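Local coordinates for protein neutral ceramidase (Pseudomonas aeruginosa, PDB 2ZWS) that hydrolyses the N-acyl linkage of ceramides to sphingosine and free fatty acid with the aid of a bound zinc ion, and also catalyses the reverse synthesis, at residues R154-N159 and S199-H204; R158-L163 and N248-L253; N507-V512 and H548-L553. All coordinates share one frame; numbering follows the deposited sequence.

Contact 1 (R154-N159 and S199-H204); sequences RNASRN and SWFPVH. Unlike the reference sequence in segment 154-159: S157 (reference Asn). With ZN (zinc ion), chain B.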
loop_
_atom_site.group_PDB
_atom_site.type_symbol
_atom_site.label_atom_id
_atom_site.label_comp_id
_atom_site.label_asym_id
_atom_site.label_seq_id
_atom_site.Cartn_x
_atom_site.Cartn_y
_atom_site.Cartn_z
ATOM N N ARG A 154 -10.007 18.589 6.582
ATOM C CA ARG A 154 -10.651 18.515 7.917
ATOM C C ARG A 154 -11.443 17.260 8.309
ATOM O O ARG A 154 -11.394 16.829 9.470
ATOM C CB ARG A 154 -11.647 19.675 8.101
ATOM C CG ARG A 154 -11.119 21.060 7.917
ATOM C CD ARG A 154 -12.195 22.088 8.328
ATOM N NE ARG A 154 -13.455 22.017 7.577
ATOM C CZ ARG A 154 -13.644 22.505 6.353
ATOM N NH1 ARG A 154 -12.657 23.124 5.704
ATOM N NH2 ARG A 154 -14.836 22.395 5.776
ATOM N N ASN A 155 -12.204 16.737 7.351
ATOM C CA ASN A 155 -13.353 15.832 7.580
ATOM C C ASN A 155 -13.140 14.414 6.976
ATOM O O ASN A 155 -14.104 13.649 6.781
ATOM C CB ASN A 155 -14.564 16.501 6.906
ATOM C CG ASN A 155 -15.903 15.888 7.297
ATOM O OD1 ASN A 155 -16.160 15.597 8.475
ATOM N ND2 ASN A 155 -16.781 15.730 6.309
ATOM N N ALA A 156 -11.890 14.068 6.691
ATOM C CA ALA A 156 -11.597 12.758 6.073
ATOM C C ALA A 156 -11.131 11.696 7.085
ATOM O O ALA A 156 -11.196 10.489 6.798
ATOM C CB ALA A 156 -10.569 12.919 4.926
ATOM N N SER A 157 -10.648 12.136 8.251
ATOM C CA SER A 157 -10.013 11.253 9.229
ATOM C C SER A 157 -10.450 11.547 10.651
ATOM O O SER A 157 -11.081 12.580 10.932
ATOM C CB SER A 157 -8.492 11.398 9.162
ATOM O OG SER A 157 -8.123 12.749 9.399
ATOM N N ARG A 158 -10.144 10.618 11.546
ATOM C CA ARG A 158 -10.415 10.809 12.971
ATOM C C ARG A 158 -9.378 10.026 13.763
ATOM O O ARG A 158 -8.859 9.008 13.280
ATOM C CB ARG A 158 -11.842 10.379 13.328
ATOM C CG ARG A 158 -12.118 8.890 13.159
ATOM C CD ARG A 158 -13.526 8.510 13.650
ATOM N NE ARG A 158 -13.614 8.493 15.112
ATOM C CZ ARG A 158 -13.207 7.496 15.897
ATOM N NH1 ARG A 158 -12.696 6.385 15.382
ATOM N NH2 ARG A 158 -13.323 7.608 17.211
ATOM N N ASN A 159 -9.060 10.499 14.962
ATOM C CA ASN A 159 -8.122 9.782 15.789
ATOM C C ASN A 159 -8.808 8.626 16.491
ATOM O O ASN A 159 -9.810 8.818 17.189
ATOM C CB ASN A 159 -7.490 10.728 16.829
ATOM C CG ASN A 159 -6.250 10.141 17.456
ATOM O OD1 ASN A 159 -6.301 9.102 18.140
ATOM N ND2 ASN A 159 -5.115 10.820 17.257
ATOM N N SER A 199 0.241 12.819 -3.570
ATOM C CA SER A 199 -0.420 13.425 -2.392
ATOM C C SER A 199 -0.011 12.662 -1.123
ATOM O O SER A 199 -0.037 11.422 -1.108
ATOM C CB SER A 199 -1.950 13.348 -2.542
ATOM O OG SER A 199 -2.615 13.402 -1.287
ATOM N N TRP A 200 0.384 13.386 -0.070
ATOM C CA TRP A 200 0.678 12.747 1.226
ATOM C C TRP A 200 -0.336 13.238 2.238
ATOM O O TRP A 200 -0.483 14.452 2.459
ATOM C CB TRP A 200 2.064 13.128 1.758
ATOM C CG TRP A 200 3.213 12.505 1.028
ATOM C CD1 TRP A 200 3.803 11.311 1.311
ATOM C CD2 TRP A 200 3.953 13.073 -0.071
ATOM N NE1 TRP A 200 4.853 11.077 0.450
ATOM C CE2 TRP A 200 4.977 12.142 -0.406
ATOM C CE3 TRP A 200 3.863 14.281 -0.800
ATOM C CZ2 TRP A 200 5.902 12.368 -1.432
ATOM C CZ3 TRP A 200 4.792 14.502 -1.849
ATOM C CH2 TRP A 200 5.799 13.538 -2.150
ATOM N N PHE A 201 -1.042 12.303 2.849
ATOM C CA PHE A 201 -2.062 12.639 3.848
ATOM C C PHE A 201 -2.307 11.393 4.708
ATOM O O PHE A 201 -2.463 10.307 4.151
ATOM C CB PHE A 201 -3.374 13.081 3.185
ATOM C CG PHE A 201 -4.492 13.282 4.160
ATOM C CD1 PHE A 201 -5.510 12.343 4.256
ATOM C CD2 PHE A 201 -4.554 14.432 4.962
ATOM C CE1 PHE A 201 -6.552 12.498 5.174
ATOM C CE2 PHE A 201 -5.598 14.599 5.909
ATOM C CZ PHE A 201 -6.606 13.639 6.001
ATOM N N PRO A 202 -2.318 11.528 6.049
ATOM C CA PRO A 202 -2.457 10.302 6.859
ATOM C C PRO A 202 -3.893 9.915 7.163
ATOM O O PRO A 202 -4.640 10.693 7.769
ATOM C CB PRO A 202 -1.721 10.657 8.163
ATOM C CG PRO A 202 -1.952 12.188 8.296
ATOM C CD PRO A 202 -2.136 12.743 6.877
ATOM N N VAL A 203 -4.263 8.696 6.779
ATOM C CA VAL A 203 -5.546 8.104 7.163
ATOM C C VAL A 203 -5.477 6.616 6.839
ATOM O O VAL A 203 -5.087 6.271 5.725
ATOM C CB VAL A 203 -6.769 8.797 6.459
ATOM C CG1 VAL A 203 -6.707 8.689 4.895
ATOM C CG2 VAL A 203 -8.097 8.258 7.034
ATOM N N HIS A 204 -5.811 5.758 7.805
ATOM C CA HIS A 204 -5.849 4.319 7.512
ATOM C C HIS A 204 -6.717 4.012 6.293
ATOM O O HIS A 204 -7.828 4.527 6.157
ATOM C CB HIS A 204 -6.324 3.485 8.708
ATOM C CG HIS A 204 -5.209 2.967 9.553
ATOM N ND1 HIS A 204 -4.461 3.782 10.382
ATOM C CD2 HIS A 204 -4.711 1.713 9.696
ATOM C CE1 HIS A 204 -3.531 3.046 10.976
ATOM N NE2 HIS A 204 -3.659 1.792 10.566
HETATM ZN ZN ZN B . -2.211 0.256 10.640
HETATM O O HOH W 1 -5.465 12.944 9.179
HETATM O O HOH W 2 -3.319 -1.541 10.498
#
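S157, F201 and A156 carry most of the surface buried here, and they meet through small, mainly apolar touches, with no direct hydrogen bond from one segment to the other. The phenyl ring of F201 lies against the start of strand 157-159 and the residue before it: its CE1 is 4.0 Å from A156 CB, and its CZ is 3.8 Å from S157 OG. Both partners reach the ring obliquely. F201 sends its ring this way because CG stands anti to the backbone N (chi1 173°). S157, where the reference sequence has Asn, also packs its CB against V203 CG2 at 3.8 Å, and the same methyl lies close to A156 O. A water does the polar work: it accepts from S157 OG at 2.7 Å and donates to P202 O at 2.8 Å, so that the hydroxyl and the carbonyl are joined without touching. The segment 199-204 leaves strand 194-200 of the large mixed sheet in the N-terminal catalytic domain and leads on to the zinc site, an example of a metal ligand placed just beyond a strand end. H204 NE2 binds the zinc ion at 2.1 Å, with a water as a further ligand at the metal; H97, E411 and Y448 supply protein ligands from elsewhere in the chain. That water lies at the edge of the H204 ring, in its plane. Helix 265-286 packs beside the buried cluster, where Q276 touches both F201 and V203, while K220 NZ bonds to F201 O and Q243 NE2 to V203 O.

Contact 2 (R158-L163 and N248-L253); sequences RNRSLL and NLSPNL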
loop_
_atom_site.group_PDB
_atom_site.type_symbol
_atom_site.label_atom_id
_atom_site.label_comp_id
_atom_site.label_asym_id
_atom_site.label_seq_id
_atom_site.Cartn_x
_atom_site.Cartn_y
_atom_site.Cartn_z
ATOM N N ARG A 158 -10.144 10.618 11.546
ATOM C CA ARG A 158 -10.415 10.809 12.971
ATOM C C ARG A 158 -9.378 10.026 13.763
ATOM O O ARG A 158 -8.859 9.008 13.280
ATOM C CB ARG A 158 -11.842 10.379 13.328
ATOM C CG ARG A 158 -12.118 8.890 13.159
ATOM C CD ARG A 158 -13.526 8.510 13.650
ATOM N NE ARG A 158 -13.614 8.493 15.112
ATOM C CZ ARG A 158 -13.207 7.496 15.897
ATOM N NH1 ARG A 158 -12.696 6.385 15.382
ATOM N NH2 ARG A 158 -13.323 7.608 17.211
ATOM N N ASN A 159 -9.060 10.499 14.962
ATOM C CA ASN A 159 -8.122 9.782 15.789
ATOM C C ASN A 159 -8.808 8.626 16.491
ATOM O O ASN A 159 -9.810 8.818 17.189
ATOM C CB ASN A 159 -7.490 10.728 16.829
ATOM C CG ASN A 159 -6.250 10.141 17.456
ATOM O OD1 ASN A 159 -6.301 9.102 18.140
ATOM N ND2 ASN A 159 -5.115 10.820 17.257
ATOM N N ARG A 160 -8.236 7.437 16.373
ATOM C CA ARG A 160 -8.858 6.235 16.947
ATOM C C ARG A 160 -8.336 5.897 18.340
ATOM O O ARG A 160 -8.779 4.931 18.977
ATOM C CB ARG A 160 -8.683 5.052 15.964
ATOM C CG ARG A 160 -7.282 4.587 15.865
ATOM C CD ARG A 160 -7.097 3.503 14.824
ATOM N NE ARG A 160 -5.761 2.935 14.937
ATOM C CZ ARG A 160 -5.294 1.966 14.143
ATOM N NH1 ARG A 160 -6.051 1.461 13.156
ATOM N NH2 ARG A 160 -4.075 1.496 14.345
ATOM N N SER A 161 -7.367 6.676 18.796
ATOM C CA SER A 161 -6.782 6.487 20.125
ATOM C C SER A 161 -6.551 7.846 20.772
ATOM O O SER A 161 -5.419 8.186 21.142
ATOM C CB SER A 161 -5.476 5.705 20.006
ATOM O OG SER A 161 -5.799 4.364 19.696
ATOM N N LEU A 162 -7.637 8.609 20.903
ATOM C CA LEU A 162 -7.554 9.997 21.347
ATOM C C LEU A 162 -7.057 10.126 22.793
ATOM O O LEU A 162 -6.356 11.082 23.127
ATOM C CB LEU A 162 -8.887 10.716 21.138
ATOM C CG LEU A 162 -8.817 12.253 21.199
ATOM C CD1 LEU A 162 -7.685 12.834 20.344
ATOM C CD2 LEU A 162 -10.142 12.857 20.784
ATOM N N LEU A 163 -7.369 9.146 23.626
ATOM C CA LEU A 163 -6.939 9.186 25.023
ATOM C C LEU A 163 -5.410 9.271 25.120
ATOM O O LEU A 163 -4.877 10.041 25.927
ATOM C CB LEU A 163 -7.454 7.945 25.748
ATOM C CG LEU A 163 -7.077 7.748 27.209
ATOM C CD1 LEU A 163 -8.204 6.974 27.834
ATOM C CD2 LEU A 163 -5.768 6.989 27.348
ATOM N N ASN A 248 -2.434 6.352 14.343
ATOM C CA ASN A 248 -3.616 6.445 15.194
ATOM C C ASN A 248 -4.792 7.133 14.499
ATOM O O ASN A 248 -5.683 7.669 15.157
ATOM C CB ASN A 248 -3.299 7.106 16.579
ATOM C CG ASN A 248 -2.579 8.463 16.449
ATOM O OD1 ASN A 248 -2.204 8.881 15.344
ATOM N ND2 ASN A 248 -2.415 9.170 17.582
ATOM N N LEU A 249 -4.810 7.081 13.157
ATOM C CA LEU A 249 -5.835 7.771 12.371
ATOM C C LEU A 249 -6.654 6.814 11.494
ATOM O O LEU A 249 -6.103 6.087 10.654
ATOM C CB LEU A 249 -5.196 8.838 11.474
ATOM C CG LEU A 249 -4.580 10.054 12.157
ATOM C CD1 LEU A 249 -3.761 10.835 11.139
ATOM C CD2 LEU A 249 -5.686 10.943 12.670
ATOM N N SER A 250 -7.964 6.878 11.672
ATOM C CA SER A 250 -8.938 6.097 10.913
ATOM C C SER A 250 -9.721 6.984 9.949
ATOM O O SER A 250 -9.815 8.215 10.136
ATOM C CB SER A 250 -9.985 5.525 11.872
ATOM O OG SER A 250 -9.417 4.574 12.742
ATOM N N PRO A 251 -10.374 6.373 8.950
ATOM C CA PRO A 251 -11.313 7.174 8.151
ATOM C C PRO A 251 -12.391 7.761 9.069
ATOM O O PRO A 251 -12.839 7.122 10.060
ATOM C CB PRO A 251 -11.948 6.146 7.203
ATOM C CG PRO A 251 -10.926 5.036 7.138
ATOM C CD PRO A 251 -10.332 4.957 8.521
ATOM N N ASN A 252 -12.805 8.971 8.753
ATOM C CA ASN A 252 -13.940 9.544 9.455
ATOM C C ASN A 252 -15.205 8.754 9.116
ATOM O O ASN A 252 -15.283 8.129 8.047
ATOM C CB ASN A 252 -14.113 10.983 9.007
ATOM C CG ASN A 252 -15.115 11.763 9.860
ATOM O OD1 ASN A 252 -15.469 11.367 10.996
ATOM N ND2 ASN A 252 -15.620 12.846 9.294
ATOM N N LEU A 253 -16.192 8.771 10.022
ATOM C CA LEU A 253 -17.525 8.266 9.702
ATOM C C LEU A 253 -18.102 8.935 8.469
ATOM O O LEU A 253 -17.885 10.133 8.239
ATOM C CB LEU A 253 -18.474 8.462 10.889
ATOM C CG LEU A 253 -18.150 7.695 12.154
ATOM C CD1 LEU A 253 -19.170 8.113 13.213
ATOM C CD2 LEU A 253 -18.125 6.180 11.942
HETATM O O HOH W 3 -2.804 7.837 20.121
#
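R158 and S250 pair through two backbone hydrogen bonds, R158 N to S250 O and S250 N to R158 O, each 2.8 Å long; the second is the straighter, with 163° at the hydrogen. A third bond, from R160 N to N248 O at 2.8 Å, carries the pairing beyond the end of the strand. Between these lies the non-hydrogen-bonded pair of N159 and L249, where CA-H groups lean on the carbonyl oxygens of R158 and N248. N159 turns its amide forward along its own chain: OD1 accepts from S161 N at 2.7 Å, closing an Asx turn just ahead of helix 162-165. Its amide plane stands 74° from that of N248. The two ND2 groups are close but do not bond to each other; N159 ND2 donates to G177 O, and N248 ND2 to a water that in turn donates to S161 O. N248 OD1 accepts from V414 N. On the side of the ladder where S250 lies, R160 runs past the serine with its chain extended from CG to NE, and CB and CD each come to 3.3 Å from S250 OG. Its guanidinium continues to E461 in a salt bridge. R158 CG, set between the backbone N and the carbonyl carbon (chi1 65°), comes to 3.6 Å from P251 O. This two-stranded antiparallel ladder thus presents S250, by similarity the nucleophile, in the zinc-dependent active site of the neutral ceramidase family, with R160 alongside it and hydrogen-bonded to the zinc ligand Y448.

Contact 3 (N507-V512 and H548-L553); sequences NFQTGV and HPKNDL. With FMT (formic acid), chain F.
V512 meets the turn 548-551 with its two methyl groups, joining two loops at the C-terminal beta-sandwich part of the protein, one leading into strand 526-528 and the other running between strands 539-545 and 560-566. CG2 sits over one face of the H548 imidazole in a CH-pi contact, 3.9 Å from the ring centroid and offset toward the rim, and it also touches K550 CB at 3.5 Å. V512 CG1, anti to the backbone N (chi1 -175°), lies 3.7 Å from N551 OD1 and also near H548 CB. K550 stretches back along the other loop, fully extended beyond CG, and its NZ makes a weak bond of 3.1 Å to T510 O; E20 O accepts from the same ammonium. Further out, H548 is held at both ring nitrogens: ND1 receives K550 N at 3.0 Å, and NE2 bonds to E20 OE1. N551 ND2 is taken by D515 and by the carbonyl of N620. The loop 507-512 is itself braced by N507, whose OD1 accepts from Q509 N in an Asx turn while its ND2 donates to Q509 O. Q509 OE1 accepts from K32 NZ, while Q509 NE2 donates to T510 O at 3.0 Å, nearly straight at 173° and on a lone pair of that carbonyl.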
loop_
_atom_site.group_PDB
_atom_site.type_symbol
_atom_site.label_atom_id
_atom_site.label_comp_id
_atom_site.label_asym_id
_atom_site.label_seq_id
_atom_site.Cartn_x
_atom_site.Cartn_y
_atom_site.Cartn_z
ATOM N N ASN A 507 5.060 -22.391 5.001
ATOM C CA ASN A 507 3.722 -22.159 4.504
ATOM C C ASN A 507 2.804 -23.315 4.764
ATOM O O ASN A 507 3.179 -24.459 4.466
ATOM C CB ASN A 507 3.747 -21.946 2.996
ATOM C CG ASN A 507 2.356 -21.966 2.406
ATOM O OD1 ASN A 507 1.507 -21.197 2.827
ATOM N ND2 ASN A 507 2.104 -22.874 1.446
ATOM N N PHE A 508 1.604 -23.007 5.276
ATOM C CA PHE A 508 0.576 -24.026 5.534
ATOM C C PHE A 508 -0.715 -23.802 4.749
ATOM O O PHE A 508 -1.683 -24.535 4.902
ATOM C CB PHE A 508 0.360 -24.200 7.046
ATOM C CG PHE A 508 1.530 -24.810 7.720
ATOM C CD1 PHE A 508 2.575 -24.013 8.199
ATOM C CD2 PHE A 508 1.618 -26.189 7.858
ATOM C CE1 PHE A 508 3.682 -24.579 8.802
ATOM C CE2 PHE A 508 2.725 -26.758 8.465
ATOM C CZ PHE A 508 3.755 -25.946 8.951
ATOM N N GLN A 509 -0.686 -22.840 3.822
ATOM C CA GLN A 509 -1.811 -22.633 2.927
ATOM C C GLN A 509 -1.707 -23.570 1.736
ATOM O O GLN A 509 -0.723 -23.529 0.989
ATOM C CB GLN A 509 -1.843 -21.177 2.442
ATOM C CG GLN A 509 -2.878 -20.903 1.368
ATOM C CD GLN A 509 -4.306 -21.141 1.831
ATOM O OE1 GLN A 509 -4.805 -20.463 2.741
ATOM N NE2 GLN A 509 -4.986 -22.075 1.180
ATOM N N THR A 510 -2.727 -24.413 1.550
ATOM C CA THR A 510 -2.758 -25.349 0.438
ATOM C C THR A 510 -2.942 -24.600 -0.891
ATOM O O THR A 510 -3.474 -23.496 -0.919
ATOM C CB THR A 510 -3.887 -26.386 0.663
ATOM O OG1 THR A 510 -3.874 -26.827 2.031
ATOM C CG2 THR A 510 -3.717 -27.588 -0.224
ATOM N N GLY A 511 -2.511 -25.204 -1.997
ATOM C CA GLY A 511 -2.674 -24.601 -3.312
ATOM C C GLY A 511 -3.804 -25.249 -4.086
ATOM O O GLY A 511 -4.713 -25.862 -3.508
ATOM N N VAL A 512 -3.721 -25.152 -5.404
ATOM C CA VAL A 512 -4.735 -25.697 -6.294
ATOM C C VAL A 512 -4.383 -27.138 -6.622
ATOM O O VAL A 512 -3.330 -27.399 -7.193
ATOM C CB VAL A 512 -4.782 -24.915 -7.615
ATOM C CG1 VAL A 512 -5.929 -25.413 -8.483
ATOM C CG2 VAL A 512 -4.908 -23.393 -7.363
ATOM N N HIS A 548 -9.534 -21.904 -10.995
ATOM C CA HIS A 548 -8.994 -21.165 -9.857
ATOM C C HIS A 548 -8.064 -19.994 -10.252
ATOM O O HIS A 548 -7.101 -20.200 -10.976
ATOM C CB HIS A 548 -8.204 -22.133 -8.994
ATOM C CG HIS A 548 -8.139 -21.732 -7.558
ATOM N ND1 HIS A 548 -7.620 -20.522 -7.138
ATOM C CD2 HIS A 548 -8.555 -22.371 -6.439
ATOM C CE1 HIS A 548 -7.702 -20.450 -5.821
ATOM N NE2 HIS A 548 -8.270 -21.556 -5.373
ATOM N N PRO A 549 -8.340 -18.764 -9.761
ATOM C CA PRO A 549 -7.455 -17.632 -10.104
ATOM C C PRO A 549 -6.021 -17.775 -9.567
ATOM O O PRO A 549 -5.139 -17.050 -10.041
ATOM C CB PRO A 549 -8.173 -16.408 -9.481
ATOM C CG PRO A 549 -9.061 -16.937 -8.496
ATOM C CD PRO A 549 -9.471 -18.328 -8.917
ATOM N N LYS A 550 -5.774 -18.678 -8.597
ATOM C CA LYS A 550 -4.368 -18.941 -8.177
ATOM C C LYS A 550 -3.533 -19.491 -9.328
ATOM O O LYS A 550 -2.299 -19.405 -9.298
ATOM C CB LYS A 550 -4.253 -19.930 -7.007
ATOM C CG LYS A 550 -4.417 -19.326 -5.641
ATOM C CD LYS A 550 -4.355 -20.413 -4.534
ATOM C CE LYS A 550 -4.382 -19.733 -3.191
ATOM N NZ LYS A 550 -4.323 -20.706 -2.076
ATOM N N ASN A 551 -4.193 -20.051 -10.335
ATOM C CA ASN A 551 -3.458 -20.623 -11.480
ATOM C C ASN A 551 -2.695 -19.573 -12.299
ATOM O O ASN A 551 -1.644 -19.874 -12.847
ATOM C CB ASN A 551 -4.399 -21.364 -12.424
ATOM C CG ASN A 551 -4.949 -22.640 -11.834
ATOM O OD1 ASN A 551 -4.261 -23.381 -11.096
ATOM N ND2 ASN A 551 -6.206 -22.905 -12.135
ATOM N N ASP A 552 -3.230 -18.352 -12.376
ATOM C CA ASP A 552 -2.607 -17.267 -13.138
ATOM C C ASP A 552 -3.186 -15.947 -12.615
ATOM O O ASP A 552 -4.397 -15.760 -12.615
ATOM C CB ASP A 552 -2.862 -17.437 -14.638
ATOM C CG ASP A 552 -1.968 -16.557 -15.500
ATOM O OD1 ASP A 552 -1.868 -15.333 -15.249
ATOM O OD2 ASP A 552 -1.336 -17.103 -16.439
ATOM N N LEU A 553 -2.323 -15.029 -12.190
ATOM C CA LEU A 553 -2.780 -13.722 -11.647
ATOM C C LEU A 553 -3.328 -12.795 -12.699
ATOM O O LEU A 553 -3.918 -11.748 -12.385
ATOM C CB LEU A 553 -1.614 -13.013 -10.978
ATOM C CG LEU A 553 -0.863 -13.847 -9.959
ATOM C CD1 LEU A 553 0.231 -13.023 -9.296
ATOM C CD2 LEU A 553 -1.786 -14.339 -8.933
HETATM C C FMT F . -1.223 -28.092 -3.651
HETATM O O1 FMT F . -1.846 -28.397 -2.628
HETATM O O2 FMT F . -1.075 -28.814 -4.643
#

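How the contacts relate
Contacts 1 and 2 are neighbours that both use strand 157-159 and share R158 and N159, whereas contact 3 stands alone in the C-terminal part of the chain, its centre about 35 Å from that of contact 1. Contact 1 is wholly buried, and contacts 2 and 3 are partly so. The first two converge on the active site: H204 ND1 meets L249 O at 2.8 Å, a probable hydrogen bond that ties a zinc ligand to the strand bearing the likely nucleophile. Their chemistry differs too, from apolar touches with a water bridge, through a backbone ladder, to a lysine and a methyl-imidazole contact between loops away from the known metal and substrate sites.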